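Local coordinates for protein phosphoglycerol transferase GacH (Streptococcus pyogenes MGAS5005, PDB 6DGM) that probably transfers glycerol phosphate to a rhamnose-rich streptococcal cell-wall polysaccharide through a manganese-containing catalytic domain outside the membrane, at residues T75-M80 / N301-H306; K69-S74 / F294-G299; I210-D215 / N232-S237. All blocks are in the same frame, centred on the assembly; numbering follows the deposited sequence.

Contact 1. Residues T75-M80 / N301-H306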
# COMPACT_ATOMS: atom_id res chain seq x y z
N THR A 75 11.18 -9.69 8.81
CA THR A 75 10.68 -8.38 9.19
C THR A 75 9.16 -8.46 9.26
O THR A 75 8.56 -9.47 8.90
CB THR A 75 11.14 -7.31 8.19
OG1 THR A 75 10.89 -6.02 8.74
CG2 THR A 75 10.42 -7.46 6.84
N THR A 76 8.56 -7.38 9.73
CA THR A 76 7.10 -7.29 9.76
C THR A 76 6.55 -7.55 8.37
O THR A 76 6.93 -6.90 7.40
CB THR A 76 6.70 -5.90 10.24
OG1 THR A 76 7.28 -5.68 11.53
CG2 THR A 76 5.18 -5.74 10.30
N ALA A 77 5.64 -8.52 8.27
CA ALA A 77 5.20 -8.96 6.95
C ALA A 77 4.01 -9.90 7.11
O ALA A 77 3.76 -10.44 8.19
CB ALA A 77 6.31 -9.69 6.20
N GLY A 78 3.30 -10.10 6.01
CA GLY A 78 2.16 -10.99 6.04
C GLY A 78 1.36 -10.92 4.76
O GLY A 78 1.91 -10.77 3.67
N LEU A 79 0.04 -11.01 4.92
CA LEU A 79 -0.89 -10.90 3.82
C LEU A 79 -1.68 -9.61 3.94
O LEU A 79 -2.01 -9.16 5.05
CB LEU A 79 -1.87 -12.08 3.83
CG LEU A 79 -1.21 -13.46 3.82
CD1 LEU A 79 -2.26 -14.55 3.88
CD2 LEU A 79 -0.36 -13.63 2.58
N MET A 80 -1.98 -9.02 2.79
CA MET A 80 -2.83 -7.84 2.69
C MET A 80 -4.13 -8.24 2.01
O MET A 80 -4.12 -8.86 0.94
CB MET A 80 -2.15 -6.78 1.83
CG MET A 80 -2.86 -5.45 1.83
SD MET A 80 -2.48 -4.47 0.38
CE MET A 80 -3.52 -5.26 -0.85
N ASN A 301 15.60 -4.72 12.00
CA ASN A 301 14.16 -4.85 11.83
C ASN A 301 13.57 -5.65 12.97
O ASN A 301 14.09 -6.72 13.32
CB ASN A 301 13.82 -5.56 10.51
CG ASN A 301 13.87 -4.64 9.34
OD1 ASN A 301 13.22 -3.58 9.34
ND2 ASN A 301 14.66 -4.99 8.34
N GLU A 302 12.52 -5.11 13.58
CA GLU A 302 11.62 -5.92 14.37
C GLU A 302 10.71 -6.71 13.44
O GLU A 302 10.68 -6.49 12.22
CB GLU A 302 10.77 -5.03 15.28
CG GLU A 302 11.56 -4.26 16.32
CD GLU A 302 12.03 -5.13 17.47
OE1 GLU A 302 11.21 -5.92 17.99
OE2 GLU A 302 13.21 -5.03 17.85
N LYS A 303 9.97 -7.65 14.01
CA LYS A 303 8.96 -8.40 13.26
C LYS A 303 7.70 -8.34 14.11
O LYS A 303 7.52 -9.14 15.03
CB LYS A 303 9.41 -9.83 12.97
CG LYS A 303 8.46 -10.56 12.04
CD LYS A 303 9.11 -11.78 11.40
CE LYS A 303 8.06 -12.60 10.65
NZ LYS A 303 7.33 -11.82 9.62
N LYS A 304 6.85 -7.35 13.82
CA LYS A 304 5.58 -7.20 14.52
C LYS A 304 4.58 -8.19 13.94
O LYS A 304 4.62 -8.53 12.75
CB LYS A 304 5.05 -5.78 14.34
CG LYS A 304 6.03 -4.67 14.75
CD LYS A 304 6.23 -4.65 16.25
CE LYS A 304 7.17 -3.51 16.66
NZ LYS A 304 7.32 -3.42 18.14
N ASN A 305 3.66 -8.65 14.78
CA ASN A 305 2.73 -9.72 14.41
C ASN A 305 1.49 -9.10 13.78
O ASN A 305 0.60 -8.63 14.49
CB ASN A 305 2.37 -10.53 15.65
CG ASN A 305 1.43 -11.68 15.34
OD1 ASN A 305 1.44 -12.22 14.24
ND2 ASN A 305 0.62 -12.07 16.31
N HIS A 306 1.44 -9.11 12.45
CA HIS A 306 0.29 -8.60 11.70
C HIS A 306 0.08 -9.50 10.49
O HIS A 306 0.35 -9.11 9.34
CB HIS A 306 0.54 -7.16 11.25
CG HIS A 306 0.63 -6.19 12.38
ND1 HIS A 306 -0.43 -5.93 13.23
CD2 HIS A 306 1.65 -5.42 12.82
CE1 HIS A 306 -0.07 -5.04 14.13
NE2 HIS A 306 1.19 -4.72 13.91
O HOH W 1 5.33 -10.14 10.78
O HOH W 2 2.75 -11.14 10.70
O HOH W 3 5.27 -13.50 8.40
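The imidazole of His-306 meets Thr-76 at its edge. The methyl CG2 of Thr-76 lies near the ring plane, 4.3 Å from CD2 of His-306. NE2 of the same ring is hydrogen-bonded to Glu-320. The second flat group is the amide of Asn-301. OG1 of Thr-75 sits above one face of it, 3.3 Å from CG of Asn-301. No hydrogen bond joins the two; the hydroxyl of Thr-75 is bonded to Ile-295. OD1 of Asn-301 is held by His-321 and by the backbone N of Ser-297, which fixes the amide.

Two side-chain bonds join the segments. Lys-304 N donates to OG1 of Thr-76 at 2.9 Å in a nearly straight bond (167° at the hydrogen). The hydroxyl lies beside the backbone N of Thr-76 (chi1 -58°), turned to the incoming chain. It also bonds to His-321. The other bond comes from Lys-303. Its chain runs extended past the carbonyl of Thr-75 and bends at chi4 (57°), so that NZ of Lys-303 comes 2.7 Å from O of Thr-75. Lys-72 and two waters are also within bonding distance, so three protons are shared among four acceptors. An exposed lysine thus holds the buried loop residue Thr-75. The backbone bond from Thr-76 N to Glu-302 O is weak, at 3.4 Å.

Water fills in where the backbones separate. One water takes bonds from Ala-77 N and Lys-303 NZ and donates to O of Lys-304. Another links Ala-77 O with His-306 N.

The two chains run in nearly the same direction. Segment 301-306 leads into strand 308-310, one of the two outermost strands, which pairs in parallel with strand 77-81. The contact is therefore a water-bridged, irregular approach to a parallel strand pair at the edge of the alkaline-phosphatase-type sulfatase sheet.

Contact 2. Residues K69-S74 / F294-G299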
# COMPACT_ATOMS: atom_id res chain seq x y z
N LYS A 69 10.12 -14.17 0.03
CA LYS A 69 9.70 -14.96 1.18
C LYS A 69 10.71 -14.85 2.31
O LYS A 69 10.33 -14.77 3.48
CB LYS A 69 9.47 -16.41 0.80
CG LYS A 69 8.20 -16.60 -0.03
CD LYS A 69 7.66 -18.01 0.10
CE LYS A 69 8.41 -18.99 -0.77
NZ LYS A 69 7.55 -19.47 -1.90
N ALA A 70 12.00 -14.80 1.97
CA ALA A 70 13.03 -14.65 2.98
C ALA A 70 12.94 -13.27 3.64
O ALA A 70 13.17 -13.14 4.84
CB ALA A 70 14.40 -14.85 2.35
N ILE A 71 12.66 -12.24 2.85
CA ILE A 71 12.46 -10.91 3.41
C ILE A 71 11.28 -10.93 4.39
O ILE A 71 11.38 -10.43 5.51
CB ILE A 71 12.28 -9.88 2.29
CG1 ILE A 71 13.58 -9.72 1.51
CG2 ILE A 71 11.81 -8.55 2.89
CD1 ILE A 71 13.38 -9.18 0.11
N LYS A 72 10.16 -11.53 3.97
CA LYS A 72 8.99 -11.58 4.84
C LYS A 72 9.30 -12.27 6.16
O LYS A 72 8.80 -11.88 7.22
CB LYS A 72 7.84 -12.29 4.12
CG LYS A 72 7.27 -11.53 2.92
CD LYS A 72 6.09 -12.25 2.27
CE LYS A 72 4.84 -12.19 3.14
NZ LYS A 72 3.77 -13.10 2.67
N ASN A 73 10.14 -13.31 6.12
CA ASN A 73 10.48 -14.02 7.35
C ASN A 73 11.33 -13.17 8.29
O ASN A 73 11.38 -13.48 9.49
CB ASN A 73 11.23 -15.31 7.01
CG ASN A 73 10.31 -16.39 6.47
OD1 ASN A 73 9.12 -16.44 6.80
ND2 ASN A 73 10.87 -17.27 5.64
N SER A 74 11.97 -12.11 7.78
CA SER A 74 12.96 -11.34 8.53
C SER A 74 12.41 -10.06 9.13
O SER A 74 13.12 -9.38 9.88
CB SER A 74 14.12 -10.94 7.61
OG SER A 74 13.76 -9.89 6.70
N PHE A 294 5.35 -6.61 2.94
CA PHE A 294 6.35 -6.51 3.99
C PHE A 294 6.67 -5.05 4.27
O PHE A 294 6.45 -4.17 3.43
CB PHE A 294 7.62 -7.34 3.70
CG PHE A 294 8.44 -6.88 2.52
CD1 PHE A 294 9.25 -5.76 2.61
CD2 PHE A 294 8.46 -7.61 1.34
CE1 PHE A 294 10.02 -5.35 1.55
CE2 PHE A 294 9.25 -7.21 0.27
CZ PHE A 294 10.04 -6.08 0.38
N ILE A 295 7.18 -4.81 5.47
CA ILE A 295 7.61 -3.49 5.91
C ILE A 295 9.04 -3.70 6.40
O ILE A 295 9.26 -4.38 7.40
CB ILE A 295 6.71 -2.92 7.02
CG1 ILE A 295 5.27 -2.80 6.52
CG2 ILE A 295 7.24 -1.57 7.45
CD1 ILE A 295 4.26 -2.26 7.54
N TRP A 296 10.01 -3.18 5.64
CA TRP A 296 11.43 -3.49 5.82
C TRP A 296 12.22 -2.20 5.92
O TRP A 296 12.08 -1.33 5.06
CB TRP A 296 11.93 -4.29 4.62
CG TRP A 296 13.41 -4.63 4.61
CD1 TRP A 296 13.98 -5.77 5.06
CD2 TRP A 296 14.48 -3.81 4.10
NE1 TRP A 296 15.34 -5.73 4.87
CE2 TRP A 296 15.67 -4.53 4.29
CE3 TRP A 296 14.54 -2.54 3.53
CZ2 TRP A 296 16.92 -4.03 3.91
CZ3 TRP A 296 15.77 -2.05 3.14
CH2 TRP A 296 16.95 -2.79 3.32
N SER A 297 13.05 -2.09 6.96
CA SER A 297 13.99 -0.99 7.14
C SER A 297 15.41 -1.44 6.82
O SER A 297 15.74 -2.63 6.91
CB SER A 297 13.96 -0.46 8.58
OG SER A 297 12.65 -0.12 9.00
N ASN A 298 16.26 -0.48 6.47
CA ASN A 298 17.62 -0.79 6.04
C ASN A 298 18.60 -0.94 7.19
O ASN A 298 19.79 -1.11 6.94
CB ASN A 298 18.11 0.24 5.03
CG ASN A 298 18.34 1.60 5.63
OD1 ASN A 298 17.84 1.92 6.72
ND2 ASN A 298 19.10 2.42 4.92
N GLY A 299 18.12 -0.90 8.43
CA GLY A 299 18.96 -1.21 9.58
C GLY A 299 18.46 -2.47 10.25
O GLY A 299 18.26 -3.49 9.58
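Helix 69-74 carries Ile-71 over the ring of Phe-294 and against Trp-296 of strand 294-297; the two axes come within 8.2 Å at an angle of 75°. The central interaction is a CH-pi contact. CG2 of Ile-71 stands 3.6 Å from the centroid of the Phe-294 ring and only 4° off its normal. All six ring carbons are at almost equal distance from this methyl group. In Ile-71 a chi1 of -67° sets CG1 beside the backbone N and leaves CG2 opposite that N, turned to the Phe-294 ring. The same methyl reaches CD1 of Trp-296 at 4.1 Å. It thus fills the angle between the two aromatic side chains.

Flanking contacts are looser. CG of Lys-72 lies obliquely to the Phe-294 ring and 4.3 Å from CB of Phe-294. The charged end of Lys-72 goes elsewhere, to a salt bridge with Asp-292. OG of Ser-74 approaches the edge of the Trp-296 indole. This hydroxyl is held by O of Ile-71, to which it donates at 2.7 Å. The same carbonyl accepts from Ser-74 N.

The helix sits on one side of the mixed sheet. Helix 229-257 joins the cluster there, with Leu-253 touching both Ile-71 and Trp-296. Within the sheet, Phe-294 meets Phe-267 of strand 263-269 and Ala-77 of strand 77-81, while Ile-295 points away from helix 69-74 and packs on helix 314-321.

Contact 3. Residues I210-D215 / N232-S237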
# COMPACT_ATOMS: atom_id res chain seq x y z
N ILE A 210 -0.99 -7.13 -16.57
CA ILE A 210 -1.53 -7.82 -17.73
C ILE A 210 -1.29 -6.97 -18.98
O ILE A 210 -1.39 -5.75 -18.92
CB ILE A 210 -3.02 -8.13 -17.51
CG1 ILE A 210 -3.57 -9.08 -18.57
CG2 ILE A 210 -3.83 -6.82 -17.45
CD1 ILE A 210 -5.01 -9.47 -18.31
N PRO A 211 -0.98 -7.57 -20.14
CA PRO A 211 -0.76 -8.98 -20.48
C PRO A 211 0.68 -9.40 -20.19
O PRO A 211 1.60 -8.57 -20.29
CB PRO A 211 -1.06 -9.01 -21.98
CG PRO A 211 -0.67 -7.68 -22.47
CD PRO A 211 -0.88 -6.70 -21.33
N TRP A 212 0.84 -10.68 -19.85
CA TRP A 212 2.12 -11.22 -19.40
C TRP A 212 2.78 -11.96 -20.55
O TRP A 212 2.16 -12.83 -21.17
CB TRP A 212 1.91 -12.18 -18.22
CG TRP A 212 1.10 -11.53 -17.15
CD1 TRP A 212 1.55 -10.65 -16.23
CD2 TRP A 212 -0.32 -11.67 -16.93
NE1 TRP A 212 0.51 -10.23 -15.43
CE2 TRP A 212 -0.65 -10.84 -15.85
CE3 TRP A 212 -1.33 -12.41 -17.55
CZ2 TRP A 212 -1.95 -10.73 -15.36
CZ3 TRP A 212 -2.62 -12.31 -17.07
CH2 TRP A 212 -2.92 -11.47 -15.98
N SER A 213 4.02 -11.61 -20.86
CA SER A 213 4.74 -12.21 -21.99
C SER A 213 6.16 -12.49 -21.55
O SER A 213 6.94 -11.55 -21.35
CB SER A 213 4.74 -11.28 -23.20
OG SER A 213 5.24 -11.92 -24.37
N SER A 214 6.51 -13.76 -21.41
CA SER A 214 7.87 -14.12 -21.01
C SER A 214 8.12 -15.57 -21.37
O SER A 214 7.36 -16.45 -20.97
CB SER A 214 8.06 -13.91 -19.50
OG SER A 214 9.41 -14.18 -19.15
N ASP A 215 9.21 -15.82 -22.11
CA ASP A 215 9.60 -17.17 -22.46
C ASP A 215 10.68 -17.75 -21.56
O ASP A 215 10.92 -18.95 -21.62
CB ASP A 215 10.08 -17.21 -23.91
CG ASP A 215 8.92 -17.16 -24.88
OD1 ASP A 215 8.14 -18.13 -24.84
OD2 ASP A 215 8.74 -16.15 -25.59
N ASN A 232 -2.95 -21.70 -18.25
CA ASN A 232 -1.65 -22.22 -17.87
C ASN A 232 -0.52 -21.37 -18.45
O ASN A 232 0.49 -21.14 -17.79
CB ASN A 232 -1.48 -23.66 -18.35
CG ASN A 232 -2.19 -24.67 -17.46
OD1 ASN A 232 -2.47 -24.37 -16.30
ND2 ASN A 232 -2.44 -25.87 -17.98
N HIS A 233 -0.69 -20.90 -19.68
CA HIS A 233 0.36 -20.09 -20.31
C HIS A 233 0.49 -18.75 -19.61
O HIS A 233 1.60 -18.28 -19.35
CB HIS A 233 0.04 -19.89 -21.79
CG HIS A 233 1.15 -19.25 -22.56
ND1 HIS A 233 2.40 -19.83 -22.67
CD2 HIS A 233 1.22 -18.07 -23.22
CE1 HIS A 233 3.18 -19.04 -23.39
NE2 HIS A 233 2.50 -17.97 -23.74
N ASN A 234 -0.64 -18.10 -19.31
CA ASN A 234 -0.59 -16.85 -18.56
C ASN A 234 0.06 -17.04 -17.20
O ASN A 234 0.89 -16.22 -16.78
CB ASN A 234 -2.00 -16.29 -18.39
CG ASN A 234 -2.48 -15.52 -19.59
OD1 ASN A 234 -1.69 -14.96 -20.33
ND2 ASN A 234 -3.78 -15.51 -19.80
N LEU A 235 -0.30 -18.10 -16.49
CA LEU A 235 0.28 -18.34 -15.18
C LEU A 235 1.78 -18.56 -15.29
O LEU A 235 2.55 -18.06 -14.46
CB LEU A 235 -0.38 -19.54 -14.51
CG LEU A 235 0.19 -19.95 -13.14
CD1 LEU A 235 0.08 -18.84 -12.09
CD2 LEU A 235 -0.51 -21.23 -12.64
N THR A 236 2.21 -19.33 -16.30
CA THR A 236 3.64 -19.57 -16.50
C THR A 236 4.37 -18.27 -16.81
O THR A 236 5.43 -18.00 -16.23
CB THR A 236 3.83 -20.60 -17.61
OG1 THR A 236 3.34 -21.86 -17.16
CG2 THR A 236 5.32 -20.73 -18.02
N SER A 237 3.84 -17.46 -17.74
CA SER A 237 4.48 -16.20 -18.07
C SER A 237 4.55 -15.28 -16.85
O SER A 237 5.57 -14.62 -16.62
CB SER A 237 3.68 -15.48 -19.17
OG SER A 237 3.55 -16.29 -20.32
O HOH W 4 -1.53 -12.25 -20.96
O HOH W 5 0.87 -15.23 -21.45
O HOH W 6 4.49 -15.53 -22.75
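Trp-212 has CG opposite its carbonyl carbon (chi1 -52°), which swings the indole to Asn-234. Ser-237 has OG in the like position (chi1 -57°), pointing back to His-233 O and the waters. The backbones themselves set CB of Trp-212 3.9 Å from CB of Ser-237. Asn-234, one helix turn earlier, turns its amide toward the indole. OD1 of Asn-234 comes in at the ring edge, near the ring plane, 3.8 Å from CE3 of Trp-212. The two planes stand 73° apart. On one face of the indole lies CA of Ile-210, next to the cis peptide bond that precedes Pro-211. NE1 of Trp-212 donates to O of Asn-208, and Tyr-238 meets the indole edge-to-face. Several neighbours therefore fix its rotation.

No direct hydrogen bond crosses between the segments. Three waters do this work. The central one has three acceptors in range for its two protons: O of Trp-212 at 2.7 Å, OD1 of Asn-234 and OG of Ser-237. A second accepts from Trp-212 N and donates to OD1 of Asn-234. The third accepts from Ser-214 N and donates to OG of Ser-237 at 2.7 Å.

The Ser-237 hydroxyl spends its own proton inside the helix, on O of His-233 at 3.0 Å. That oxygen also accepts from Ser-237 N, and the two donors reach it from opposite faces of the carbonyl. OG can thus accept from the third water, and perhaps from the central one. Further along, Ser-214 O is bonded by Arg-240.

The arrangement is a hydrated seam between a loop and the first turns of the long helix 229-257. The loop follows directly on the ligand-pocket residues Met-206 and His-209. Trp-212 lies about 7 Å from Glu-47 and His-271, measured between side chains, near the manganese and sn-glycerol-1-phosphate site.

How the contacts relate
Contacts 1 and 2 are neighbours, with centres 8 Å apart. Helix 66-74 runs on into strand 77-81, and strand 290-297 lies next to that strand in the sheet. They share two probable hydrogen bonds: Thr-75 OG1 to Ile-295 O at 2.7 Å, and Lys-303 NZ to Lys-72 O at 2.8 Å. Contact 3 is separate. Its centre is 30 Å from contact 1 and 28 Å from contact 2. It lies toward the active site: the Trp-212 side chain is about 9 Å from both the manganese and sn-glycerol-1-phosphate. Contact 1 instead approaches the calcium ion, about 6 Å from the Lys-304 side chain. Contact 2 is away from these sites.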